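Local coordinates for protein subtilase cytotoxin subunit A (Escherichia coli, PDB 2IY9) that is the protease subunit of an AB5 toxin and cleaves the host endoplasmic reticulum chaperone BiP, provoking ER stress and cell death, at residues A[46-51]-A[144-149]; A[54-59]-A[259-264]; A[304-309]-A[320-325]. One frame throughout, in Å; residues are numbered along the deposited sequence.

How the interactions relate
All three contacts belong to one subtilase fold, but at different depths. Interaction 1 is core: two neighbouring strands of the central parallel sheet, joined by backbone hydrogen bonds, with a buried serine-carboxylate pair. Interaction 2 lies at the surface, where the loop that follows the first of those strands meets a beta-hairpin turn by apolar packing, without a hydrogen bond between the segments. Val-50 and Val-55 touch, which makes interactions 1 and 2 neighbours. Interaction 3, partly buried and across the chain's centre from interaction 2, combines a short antiparallel bridge with a capped helix start; its nearest atoms are about 11 Å from those of interaction 1.

Interaction 1: residues A[46-51]-A[144-149]; sequences VVVSVV and EKIINI
The carboxylate of Glu-144 takes the hydroxyl of Ser-49 at one oxygen, OG donating to OE2 over 2.9 Å nearly in line with the C-O bond; Arg-115 of the next strand forms a salt bridge to the same oxygen. The amide of Asn-148 stands on the other side of the central parallel sheet of this subtilase fold, ND2 bonded to Ser-279 of helix 271-288 and OD1 to Ser-150. Strands 47-51 and 147-149 run parallel at 27°. Ser-49 pairs through both its backbone N and its O: N reaches Ile-146 O at 3.0 Å, and O receives Asn-148 N at 2.8 Å. Further on, Val-51 N bonds to Asn-148 O at 3.0 Å, so the pairing runs up to the presumed charge-relay residue Asp-52. With OG anti to the backbone N (chi1 -170°), Ser-49 turns its hydroxyl to Glu-144 on the face lined by Ile-147 and helix 125-134. There Val-51 CG2 packs against Ile-147 CG2 at 3.8 Å. Where the chain turns, Val-47 O accepts Glu-144 N at 2.8 Å and a water at 2.6 Å; that water also accepts from Ile-146 N at 3.0 Å.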
ATOM      1  N   VAL A  46     -12.325  -0.796  10.159  1.00 26.23           N
ATOM      2  CA  VAL A  46     -11.183  -0.227   9.468  1.00 25.08           C
ATOM      3  C   VAL A  46     -11.449  -0.385   7.993  1.00 24.30           C
ATOM      4  O   VAL A  46     -11.665  -1.499   7.523  1.00 24.77           O
ATOM      5  CB  VAL A  46      -9.869  -0.970   9.828  1.00 25.06           C
ATOM      6  CG1 VAL A  46      -8.700  -0.455   8.984  1.00 25.02           C
ATOM      7  CG2 VAL A  46      -9.547  -0.816  11.308  1.00 25.31           C
ATOM      8  N   VAL A  47     -11.437   0.735   7.275  1.00 23.43           N
ATOM      9  CA  VAL A  47     -11.635   0.753   5.834  1.00 22.61           C
ATOM     10  C   VAL A  47     -10.330   1.209   5.191  1.00 22.31           C
ATOM     11  O   VAL A  47      -9.841   2.309   5.460  1.00 22.55           O
ATOM     12  CB  VAL A  47     -12.774   1.719   5.420  1.00 22.53           C
ATOM     13  CG1 VAL A  47     -12.967   1.706   3.911  1.00 23.42           C
ATOM     14  CG2 VAL A  47     -14.087   1.377   6.138  1.00 22.67           C
ATOM     15  N   VAL A  48      -9.769   0.358   4.340  1.00 22.41           N
ATOM     16  CA  VAL A  48      -8.577   0.720   3.594  1.00 21.85           C
ATOM     17  C   VAL A  48      -8.998   1.279   2.239  1.00 22.20           C
ATOM     18  O   VAL A  48      -9.833   0.696   1.532  1.00 22.05           O
ATOM     19  CB  VAL A  48      -7.637  -0.493   3.406  1.00 21.32           C
ATOM     20  CG1 VAL A  48      -6.415  -0.117   2.547  1.00 20.82           C
ATOM     21  CG2 VAL A  48      -7.196  -1.046   4.769  1.00 21.75           C
ATOM     22  N   SER A  49      -8.432   2.428   1.888  1.00 22.58           N
ATOM     23  CA  SER A  49      -8.699   3.026   0.592  1.00 23.44           C
ATOM     24  C   SER A  49      -7.862   2.305  -0.476  1.00 23.26           C
ATOM     25  O   SER A  49      -6.658   2.119  -0.310  1.00 23.03           O
ATOM     26  CB  SER A  49      -8.394   4.527   0.655  1.00 23.85           C
ATOM     27  OG  SER A  49      -8.858   5.177  -0.521  1.00 29.26           O
ATOM     28  N   VAL A  50      -8.508   1.858  -1.548  1.00 22.99           N
ATOM     29  CA  VAL A  50      -7.779   1.235  -2.652  1.00 22.98           C
ATOM     30  C   VAL A  50      -7.903   2.137  -3.878  1.00 22.94           C
ATOM     31  O   VAL A  50      -8.935   2.136  -4.573  1.00 23.25           O
ATOM     32  CB  VAL A  50      -8.219  -0.222  -2.923  1.00 23.05           C
ATOM     33  CG1 VAL A  50      -7.602  -0.756  -4.230  1.00 22.59           C
ATOM     34  CG2 VAL A  50      -7.811  -1.110  -1.769  1.00 22.10           C
ATOM     35  N   VAL A  51      -6.851   2.931  -4.096  1.00 22.39           N
ATOM     36  CA  VAL A  51      -6.805   3.914  -5.179  1.00 22.56           C
ATOM     37  C   VAL A  51      -6.124   3.193  -6.345  1.00 22.54           C
ATOM     38  O   VAL A  51      -4.905   2.923  -6.330  1.00 21.66           O
ATOM     39  CB  VAL A  51      -6.067   5.209  -4.754  1.00 22.66           C
ATOM     40  CG1 VAL A  51      -6.154   6.277  -5.861  1.00 24.08           C
ATOM     41  CG2 VAL A  51      -6.657   5.757  -3.439  1.00 22.02           C
ATOM     42  N   GLU A 144     -10.658   4.956   5.831  1.00 23.68           N
ATOM     43  CA  GLU A 144      -9.754   5.541   4.818  1.00 23.45           C
ATOM     44  C   GLU A 144      -8.591   6.349   5.431  1.00 23.26           C
ATOM     45  O   GLU A 144      -8.119   7.352   4.864  1.00 23.50           O
ATOM     46  CB  GLU A 144     -10.543   6.341   3.769  1.00 23.73           C
ATOM     47  CG  GLU A 144     -11.640   5.524   3.082  1.00 24.87           C
ATOM     48  CD  GLU A 144     -12.076   6.117   1.760  1.00 27.14           C
ATOM     49  OE1 GLU A 144     -13.205   6.633   1.689  1.00 28.90           O
ATOM     50  OE2 GLU A 144     -11.298   6.059   0.789  1.00 27.38           O
ATOM     51  N   LYS A 145      -8.140   5.900   6.600  1.00 22.64           N
ATOM     52  CA  LYS A 145      -6.936   6.422   7.240  1.00 22.48           C
ATOM     53  C   LYS A 145      -5.699   5.896   6.503  1.00 21.97           C
ATOM     54  O   LYS A 145      -4.696   6.616   6.308  1.00 21.68           O
ATOM     55  CB  LYS A 145      -6.895   5.950   8.697  1.00 21.87           C
ATOM     56  CG  LYS A 145      -5.874   6.659   9.574  1.00 22.78           C
ATOM     57  CD  LYS A 145      -5.874   6.075  10.978  1.00 23.35           C
ATOM     58  CE  LYS A 145      -4.999   6.872  11.943  1.00 23.52           C
ATOM     59  NZ  LYS A 145      -5.536   8.257  12.204  1.00 24.65           N
ATOM     60  N   ILE A 146      -5.774   4.619   6.137  1.00 21.79           N
ATOM     61  CA  ILE A 146      -4.721   3.972   5.384  1.00 21.58           C
ATOM     62  C   ILE A 146      -5.139   3.950   3.926  1.00 21.50           C
ATOM     63  O   ILE A 146      -6.150   3.342   3.573  1.00 21.52           O
ATOM     64  CB  ILE A 146      -4.434   2.530   5.871  1.00 21.66           C
ATOM     65  CG1 ILE A 146      -4.132   2.493   7.383  1.00 22.34           C
ATOM     66  CG2 ILE A 146      -3.305   1.908   5.032  1.00 22.21           C
ATOM     67  CD1 ILE A 146      -3.131   3.582   7.874  1.00 21.91           C
ATOM     68  N   ILE A 147      -4.337   4.616   3.097  1.00 21.03           N
ATOM     69  CA  ILE A 147      -4.610   4.791   1.680  1.00 21.04           C
ATOM     70  C   ILE A 147      -3.597   4.017   0.832  1.00 21.52           C
ATOM     71  O   ILE A 147      -2.411   4.355   0.795  1.00 21.72           O
ATOM     72  CB  ILE A 147      -4.576   6.305   1.296  1.00 20.93           C
ATOM     73  CG1 ILE A 147      -5.558   7.116   2.165  1.00 20.92           C
ATOM     74  CG2 ILE A 147      -4.889   6.504  -0.188  1.00 18.89           C
ATOM     75  CD1 ILE A 147      -5.274   8.619   2.135  1.00 20.72           C
ATOM     76  N   ASN A 148      -4.083   2.987   0.141  1.00 21.79           N
ATOM     77  CA  ASN A 148      -3.227   2.116  -0.662  1.00 21.93           C
ATOM     78  C   ASN A 148      -3.130   2.579  -2.101  1.00 22.38           C
ATOM     79  O   ASN A 148      -4.140   2.664  -2.824  1.00 21.84           O
ATOM     80  CB  ASN A 148      -3.747   0.682  -0.625  1.00 22.06           C
ATOM     81  CG  ASN A 148      -2.818  -0.291  -1.328  1.00 22.43           C
ATOM     82  OD1 ASN A 148      -2.935  -0.545  -2.545  1.00 23.80           O
ATOM     83  ND2 ASN A 148      -1.865  -0.813  -0.579  1.00 19.30           N
ATOM     84  N   ILE A 149      -1.901   2.870  -2.515  1.00 22.68           N
ATOM     85  CA  ILE A 149      -1.630   3.274  -3.884  1.00 23.53           C
ATOM     86  C   ILE A 149      -0.568   2.330  -4.470  1.00 23.80           C
ATOM     87  O   ILE A 149       0.629   2.626  -4.463  1.00 23.10           O
ATOM     88  CB  ILE A 149      -1.220   4.768  -3.962  1.00 23.61           C
ATOM     89  CG1 ILE A 149      -2.233   5.615  -3.159  1.00 23.92           C
ATOM     90  CG2 ILE A 149      -1.089   5.218  -5.438  1.00 23.96           C
ATOM     91  CD1 ILE A 149      -2.250   7.110  -3.444  1.00 24.17           C
TER
HETATM   92  O   HOH W   1      -7.976   2.870   7.238  1.00 23.71           O

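Interaction 2: residues A[54-59]-A[259-264]; sequences GVAFIG and LRPDAK
A tight beta-hairpin turn between strands 256-259 and 265-268 rests on the loop that follows the strand of the presumed charge-relay residue Asp-52. The hairpin is a type I turn from Arg-260 to Ala-263 completed by a G1 bulge: Ala-263 N bonds back to Arg-260 O, Arg-260 N bonds to Lys-264 O, and Ala-263 takes the positive phi of 81° usual at the bulge. Against it come Ala-56 and Ile-58, whose side chains leave the backbone toward the turn, while Phe-57, centre of an inverse gamma turn between them, points away and has Val-55 CG1 over one ring face. Ile-58 makes most of the contact. Its chi1 of 60° puts CG1 in the crowded position between backbone N and carbonyl carbon, and CD1 lies over the flat of the turn, 3.5 Å from Arg-260 O and 3.6 Å from Ala-263 CA. Leu-259 closes over it, CD2 lying 3.9 Å from Ile-58 CD1. Pro-261 sits between this loop and helix 84-98, touching Tyr-87, Ile-88 and Thr-91, its side chain about 8 Å from that of His-89, the presumed charge-relay histidine on the same helix. On the solvent side, Arg-260 NH2 pairs with Asp-262 OD2 at 3.3 Å and also with Glu-84. Beside Ile-58, Ala-56 CB meets Pro-261 CB at 3.8 Å.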
ATOM      1  N   GLY A  54     -10.198  -0.022  -9.956  1.00 25.03           N
ATOM      2  CA  GLY A  54     -11.566  -0.456  -9.641  1.00 25.39           C
ATOM      3  C   GLY A  54     -11.582  -1.851  -9.040  1.00 25.27           C
ATOM      4  O   GLY A  54     -10.707  -2.678  -9.327  1.00 25.66           O
ATOM      5  N   VAL A  55     -12.579  -2.117  -8.194  1.00 25.12           N
ATOM      6  CA  VAL A  55     -12.613  -3.364  -7.440  1.00 24.19           C
ATOM      7  C   VAL A  55     -13.908  -4.129  -7.718  1.00 23.98           C
ATOM      8  O   VAL A  55     -14.998  -3.560  -7.682  1.00 24.06           O
ATOM      9  CB  VAL A  55     -12.445  -3.112  -5.924  1.00 24.18           C
ATOM     10  CG1 VAL A  55     -12.654  -4.417  -5.117  1.00 23.73           C
ATOM     11  CG2 VAL A  55     -11.079  -2.502  -5.627  1.00 23.72           C
ATOM     12  N   ALA A  56     -13.754  -5.413  -8.021  1.00 24.39           N
ATOM     13  CA  ALA A  56     -14.860  -6.344  -8.181  1.00 24.56           C
ATOM     14  C   ALA A  56     -15.078  -7.037  -6.846  1.00 24.72           C
ATOM     15  O   ALA A  56     -14.248  -7.854  -6.409  1.00 24.48           O
ATOM     16  CB  ALA A  56     -14.531  -7.366  -9.251  1.00 24.83           C
ATOM     17  N   PHE A  57     -16.189  -6.709  -6.194  1.00 24.86           N
ATOM     18  CA  PHE A  57     -16.484  -7.261  -4.869  1.00 25.24           C
ATOM     19  C   PHE A  57     -17.160  -8.627  -4.999  1.00 25.74           C
ATOM     20  O   PHE A  57     -18.364  -8.775  -4.770  1.00 25.33           O
ATOM     21  CB  PHE A  57     -17.273  -6.259  -4.017  1.00 25.07           C
ATOM     22  CG  PHE A  57     -16.473  -5.044  -3.642  1.00 25.35           C
ATOM     23  CD1 PHE A  57     -15.572  -5.087  -2.580  1.00 24.37           C
ATOM     24  CD2 PHE A  57     -16.597  -3.861  -4.368  1.00 25.50           C
ATOM     25  CE1 PHE A  57     -14.815  -3.954  -2.238  1.00 25.37           C
ATOM     26  CE2 PHE A  57     -15.839  -2.717  -4.032  1.00 25.62           C
ATOM     27  CZ  PHE A  57     -14.961  -2.768  -2.963  1.00 24.22           C
ATOM     28  N   ILE A  58     -16.337  -9.605  -5.380  1.00 25.78           N
ATOM     29  CA  ILE A  58     -16.754 -10.982  -5.689  1.00 26.24           C
ATOM     30  C   ILE A  58     -15.842 -11.929  -4.895  1.00 26.17           C
ATOM     31  O   ILE A  58     -14.816 -11.488  -4.347  1.00 25.32           O
ATOM     32  CB  ILE A  58     -16.666 -11.280  -7.231  1.00 27.08           C
ATOM     33  CG1 ILE A  58     -15.233 -11.099  -7.775  1.00 27.12           C
ATOM     34  CG2 ILE A  58     -17.622 -10.380  -8.026  1.00 26.88           C
ATOM     35  CD1 ILE A  58     -14.346 -12.332  -7.634  1.00 29.83           C
ATOM     36  N   GLY A  59     -16.205 -13.212  -4.820  1.00 25.62           N
ATOM     37  CA  GLY A  59     -15.392 -14.193  -4.105  1.00 25.19           C
ATOM     38  C   GLY A  59     -15.132 -13.775  -2.670  1.00 25.05           C
ATOM     39  O   GLY A  59     -16.061 -13.339  -1.966  1.00 25.58           O
ATOM     40  N   LEU A 259      -6.678 -12.355  -6.255  1.00 26.40           N
ATOM     41  CA  LEU A 259      -8.003 -12.563  -6.822  1.00 26.36           C
ATOM     42  C   LEU A 259      -8.218 -11.756  -8.110  1.00 27.20           C
ATOM     43  O   LEU A 259      -7.797 -10.592  -8.201  1.00 26.63           O
ATOM     44  CB  LEU A 259      -9.065 -12.158  -5.790  1.00 25.89           C
ATOM     45  CG  LEU A 259     -10.542 -12.423  -6.094  1.00 25.55           C
ATOM     46  CD1 LEU A 259     -10.790 -13.925  -6.177  1.00 22.21           C
ATOM     47  CD2 LEU A 259     -11.435 -11.775  -5.035  1.00 24.82           C
ATOM     48  N   ARG A 260      -8.879 -12.381  -9.088  1.00 27.73           N
ATOM     49  CA  ARG A 260      -9.293 -11.723 -10.340  1.00 28.80           C
ATOM     50  C   ARG A 260     -10.819 -11.485 -10.348  1.00 29.12           C
ATOM     51  O   ARG A 260     -11.544 -12.204  -9.660  1.00 28.98           O
ATOM     52  CB  ARG A 260      -8.918 -12.594 -11.541  1.00 29.03           C
ATOM     53  CG  ARG A 260      -7.424 -12.916 -11.696  1.00 30.93           C
ATOM     54  CD  ARG A 260      -7.240 -14.134 -12.598  1.00 33.54           C
ATOM     55  NE  ARG A 260      -8.047 -14.003 -13.807  1.00 36.21           N
ATOM     56  CZ  ARG A 260      -7.644 -13.391 -14.918  1.00 36.90           C
ATOM     57  NH1 ARG A 260      -6.427 -12.861 -14.992  1.00 36.95           N
ATOM     58  NH2 ARG A 260      -8.465 -13.310 -15.958  1.00 37.59           N
ATOM     59  N   PRO A 261     -11.308 -10.487 -11.124  1.00 29.78           N
ATOM     60  CA  PRO A 261     -12.752 -10.207 -11.202  1.00 30.50           C
ATOM     61  C   PRO A 261     -13.629 -11.377 -11.665  1.00 31.38           C
ATOM     62  O   PRO A 261     -14.820 -11.389 -11.364  1.00 31.45           O
ATOM     63  CB  PRO A 261     -12.832  -9.055 -12.205  1.00 30.62           C
ATOM     64  CG  PRO A 261     -11.506  -8.381 -12.096  1.00 30.25           C
ATOM     65  CD  PRO A 261     -10.539  -9.512 -11.919  1.00 29.85           C
ATOM     66  N   ASP A 262     -13.042 -12.347 -12.368  1.00 32.08           N
ATOM     67  CA  ASP A 262     -13.775 -13.537 -12.802  1.00 33.08           C
ATOM     68  C   ASP A 262     -13.708 -14.664 -11.766  1.00 33.31           C
ATOM     69  O   ASP A 262     -14.074 -15.811 -12.055  1.00 33.80           O
ATOM     70  CB  ASP A 262     -13.295 -14.011 -14.189  1.00 33.31           C
ATOM     71  CG  ASP A 262     -11.829 -14.442 -14.202  1.00 34.26           C
ATOM     72  OD1 ASP A 262     -11.174 -14.424 -13.137  1.00 35.01           O
ATOM     73  OD2 ASP A 262     -11.320 -14.802 -15.292  1.00 35.48           O
ATOM     74  N   ALA A 263     -13.230 -14.327 -10.568  1.00 33.06           N
ATOM     75  CA  ALA A 263     -13.213 -15.221  -9.404  1.00 33.32           C
ATOM     76  C   ALA A 263     -12.080 -16.244  -9.349  1.00 33.21           C
ATOM     77  O   ALA A 263     -11.886 -16.901  -8.331  1.00 33.20           O
ATOM     78  CB  ALA A 263     -14.570 -15.910  -9.214  1.00 34.06           C
ATOM     79  N   LYS A 264     -11.327 -16.383 -10.428  1.00 33.35           N
ATOM     80  CA  LYS A 264     -10.151 -17.240 -10.368  1.00 33.90           C
ATOM     81  C   LYS A 264      -8.975 -16.442  -9.818  1.00 33.25           C
ATOM     82  O   LYS A 264      -9.080 -15.223  -9.599  1.00 32.56           O
ATOM     83  CB  LYS A 264      -9.834 -17.892 -11.715  1.00 34.08           C
ATOM     84  CG  LYS A 264      -9.858 -16.947 -12.912  1.00 35.86           C
ATOM     85  CD  LYS A 264      -9.719 -17.687 -14.236  1.00 35.72           C
ATOM     86  CE  LYS A 264      -8.321 -18.297 -14.387  1.00 39.03           C
ATOM     87  NZ  LYS A 264      -8.115 -18.945 -15.714  1.00 40.06           N
TER

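Interaction 3: residues A[304-309]-A[320-325]; sequences SADKYP and VLNAEK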
ATOM      1  N   SER A 304       9.631  -0.906  14.133  1.00 26.65           N
ATOM      2  CA  SER A 304       9.447  -2.335  14.348  1.00 27.08           C
ATOM      3  C   SER A 304      10.007  -3.196  13.210  1.00 26.70           C
ATOM      4  O   SER A 304      10.174  -4.408  13.374  1.00 26.36           O
ATOM      5  CB  SER A 304       7.962  -2.640  14.551  1.00 27.10           C
ATOM      6  OG  SER A 304       7.302  -2.591  13.300  1.00 30.17           O
ATOM      7  N   ALA A 305      10.260  -2.588  12.048  1.00 26.34           N
ATOM      8  CA  ALA A 305      10.837  -3.322  10.916  1.00 26.50           C
ATOM      9  C   ALA A 305      12.184  -3.973  11.270  1.00 26.59           C
ATOM     10  O   ALA A 305      12.983  -3.390  11.999  1.00 26.71           O
ATOM     11  CB  ALA A 305      11.011  -2.401   9.717  1.00 26.35           C
ATOM     12  N   ASP A 306      12.424  -5.167  10.739  1.00 26.94           N
ATOM     13  CA  ASP A 306      13.741  -5.798  10.830  1.00 27.79           C
ATOM     14  C   ASP A 306      14.744  -4.997   9.984  1.00 27.98           C
ATOM     15  O   ASP A 306      14.429  -4.560   8.879  1.00 27.67           O
ATOM     16  CB  ASP A 306      13.684  -7.255  10.359  1.00 27.72           C
ATOM     17  CG  ASP A 306      12.882  -8.157  11.296  1.00 28.48           C
ATOM     18  OD1 ASP A 306      12.779  -7.869  12.509  1.00 27.50           O
ATOM     19  OD2 ASP A 306      12.365  -9.180  10.809  1.00 30.48           O
ATOM     20  N   LYS A 307      15.944  -4.786  10.516  1.00 27.97           N
ATOM     21  CA  LYS A 307      16.940  -3.985   9.822  1.00 28.04           C
ATOM     22  C   LYS A 307      18.078  -4.877   9.319  1.00 28.37           C
ATOM     23  O   LYS A 307      18.733  -5.538  10.122  1.00 27.92           O
ATOM     24  CB  LYS A 307      17.484  -2.894  10.763  1.00 29.05           C
ATOM     25  CG  LYS A 307      16.415  -2.103  11.553  1.00 29.16           C
ATOM     26  CD  LYS A 307      15.589  -1.192  10.657  1.00 29.84           C
ATOM     27  CE  LYS A 307      14.765  -0.153  11.438  1.00 30.37           C
ATOM     28  NZ  LYS A 307      13.705  -0.725  12.329  1.00 30.31           N
ATOM     29  N   TYR A 308      18.283  -4.907   7.996  1.00 27.81           N
ATOM     30  CA  TYR A 308      19.341  -5.712   7.376  1.00 28.26           C
ATOM     31  C   TYR A 308      20.451  -4.851   6.769  1.00 28.48           C
ATOM     32  O   TYR A 308      20.202  -4.101   5.822  1.00 28.07           O
ATOM     33  CB  TYR A 308      18.762  -6.640   6.303  1.00 28.06           C
ATOM     34  CG  TYR A 308      17.870  -7.717   6.859  1.00 28.39           C
ATOM     35  CD1 TYR A 308      18.383  -8.975   7.190  1.00 28.88           C
ATOM     36  CD2 TYR A 308      16.513  -7.478   7.076  1.00 28.78           C
ATOM     37  CE1 TYR A 308      17.555  -9.971   7.719  1.00 28.32           C
ATOM     38  CE2 TYR A 308      15.683  -8.464   7.591  1.00 28.08           C
ATOM     39  CZ  TYR A 308      16.208  -9.703   7.916  1.00 27.70           C
ATOM     40  OH  TYR A 308      15.366 -10.672   8.419  1.00 28.34           O
ATOM     41  N   PRO A 309      21.688  -4.966   7.302  1.00 29.12           N
ATOM     42  CA  PRO A 309      22.790  -4.143   6.793  1.00 29.14           C
ATOM     43  C   PRO A 309      23.006  -4.340   5.296  1.00 28.94           C
ATOM     44  O   PRO A 309      23.407  -3.401   4.615  1.00 29.03           O
ATOM     45  CB  PRO A 309      24.009  -4.642   7.579  1.00 29.23           C
ATOM     46  CG  PRO A 309      23.617  -5.949   8.158  1.00 30.24           C
ATOM     47  CD  PRO A 309      22.132  -5.872   8.378  1.00 29.64           C
ATOM     48  N   VAL A 320      12.841  -4.119   6.697  1.00 23.56           N
ATOM     49  CA  VAL A 320      11.991  -5.190   6.191  1.00 23.16           C
ATOM     50  C   VAL A 320      10.783  -5.356   7.109  1.00 23.10           C
ATOM     51  O   VAL A 320      10.918  -5.429   8.344  1.00 23.54           O
ATOM     52  CB  VAL A 320      12.777  -6.520   6.039  1.00 23.20           C
ATOM     53  CG1 VAL A 320      11.834  -7.695   5.737  1.00 24.49           C
ATOM     54  CG2 VAL A 320      13.832  -6.391   4.941  1.00 24.13           C
ATOM     55  N   LEU A 321       9.606  -5.403   6.493  1.00 22.47           N
ATOM     56  CA  LEU A 321       8.337  -5.531   7.191  1.00 22.98           C
ATOM     57  C   LEU A 321       8.329  -6.684   8.192  1.00 23.34           C
ATOM     58  O   LEU A 321       8.587  -7.837   7.830  1.00 23.03           O
ATOM     59  CB  LEU A 321       7.206  -5.721   6.172  1.00 22.77           C
ATOM     60  CG  LEU A 321       5.802  -5.910   6.753  1.00 21.91           C
ATOM     61  CD1 LEU A 321       5.356  -4.651   7.490  1.00 22.07           C
ATOM     62  CD2 LEU A 321       4.789  -6.330   5.677  1.00 22.15           C
ATOM     63  N   ASN A 322       8.047  -6.349   9.449  1.00 24.29           N
ATOM     64  CA  ASN A 322       7.824  -7.339  10.498  1.00 25.10           C
ATOM     65  C   ASN A 322       6.471  -7.036  11.123  1.00 25.15           C
ATOM     66  O   ASN A 322       6.352  -6.102  11.923  1.00 25.52           O
ATOM     67  CB  ASN A 322       8.924  -7.277  11.568  1.00 25.15           C
ATOM     68  CG  ASN A 322       8.759  -8.342  12.649  1.00 26.99           C
ATOM     69  OD1 ASN A 322       7.668  -8.892  12.848  1.00 26.59           O
ATOM     70  ND2 ASN A 322       9.856  -8.640  13.350  1.00 26.74           N
ATOM     71  N   ALA A 323       5.464  -7.807  10.724  1.00 25.44           N
ATOM     72  CA  ALA A 323       4.077  -7.594  11.152  1.00 26.04           C
ATOM     73  C   ALA A 323       3.876  -7.938  12.614  1.00 26.43           C
ATOM     74  O   ALA A 323       3.118  -7.257  13.305  1.00 26.30           O
ATOM     75  CB  ALA A 323       3.118  -8.388  10.290  1.00 25.51           C
ATOM     76  N   GLU A 324       4.549  -8.996  13.076  1.00 27.41           N
ATOM     77  CA  GLU A 324       4.444  -9.425  14.467  1.00 28.57           C
ATOM     78  C   GLU A 324       4.837  -8.284  15.395  1.00 28.22           C
ATOM     79  O   GLU A 324       4.087  -7.930  16.306  1.00 28.26           O
ATOM     80  CB  GLU A 324       5.291 -10.681  14.743  1.00 28.73           C
ATOM     81  CG  GLU A 324       5.408 -11.022  16.240  1.00 30.70           C
ATOM     82  CD  GLU A 324       6.311 -12.210  16.502  1.00 31.60           C
ATOM     83  OE1 GLU A 324       7.505 -11.998  16.820  1.00 36.60           O
ATOM     84  OE2 GLU A 324       5.833 -13.358  16.379  1.00 36.40           O
ATOM     85  N   LYS A 325       6.007  -7.705  15.149  1.00 28.03           N
ATOM     86  CA  LYS A 325       6.510  -6.600  15.945  1.00 28.13           C
ATOM     87  C   LYS A 325       5.681  -5.315  15.775  1.00 27.71           C
ATOM     88  O   LYS A 325       5.369  -4.661  16.770  1.00 27.79           O
ATOM     89  CB  LYS A 325       7.996  -6.363  15.641  1.00 28.60           C
ATOM     90  CG  LYS A 325       8.715  -5.422  16.603  1.00 31.65           C
ATOM     91  CD  LYS A 325       8.921  -6.039  17.983  1.00 37.08           C
ATOM     92  CE  LYS A 325       9.844  -5.179  18.844  1.00 38.27           C
ATOM     93  NZ  LYS A 325       9.493  -3.731  18.770  1.00 41.02           N
TER
HETATM   94  O   HOH W   2       7.400  -3.585  10.508  1.00 26.16           O
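Asp-306 and Asn-322 cross obliquely, the carboxylate and amide planes 64° apart, where a short antiparallel bridge runs into a capped helix start. In the C-terminal part of the subtilase fold, the contact joins the end of helix 294-304, through the two-stranded sheet of 306-307 and 319-320, to helix 323-331. Asn-322 ND2 gives a hydrogen to Asp-306 OD1 at 3.1 Å; the bond lies close to the amide plane but comes down on the carboxylate from above its plane. Asn-322 is the N-cap of helix 323-331, the beginning of the A2 domain, which penetrates the central pore of the SubB pentamer. With CG anti to the backbone N (chi1 -177°), its amide spans both tasks: ND2 faces Asp-306, while OD1 accepts Lys-325 N at 3.1 Å in an almost straight bond, again from above the carbonyl plane. Two bonds thus fix the amide's rotation and tie the first helical turn to the strand.

Behind this pair, Asp-306 and Val-320 form a hydrogen-bonded antiparallel pair, Asp-306 N to Val-320 O at 2.8 Å and Val-320 N to Asp-306 O at 2.7 Å. The Tyr-308 ring meets the same valine obliquely, CD2 3.6 Å from Val-320 CG2. At the other end Ser-304 backs onto the helix, CB lying 3.5 Å from Lys-325 CG. Ser-304 OG bonds to the carbonyl of Thr-300 and receives a hydrogen from a water at 3.0 Å; that water in turn accepts Asn-322 N, also at 3.0 Å.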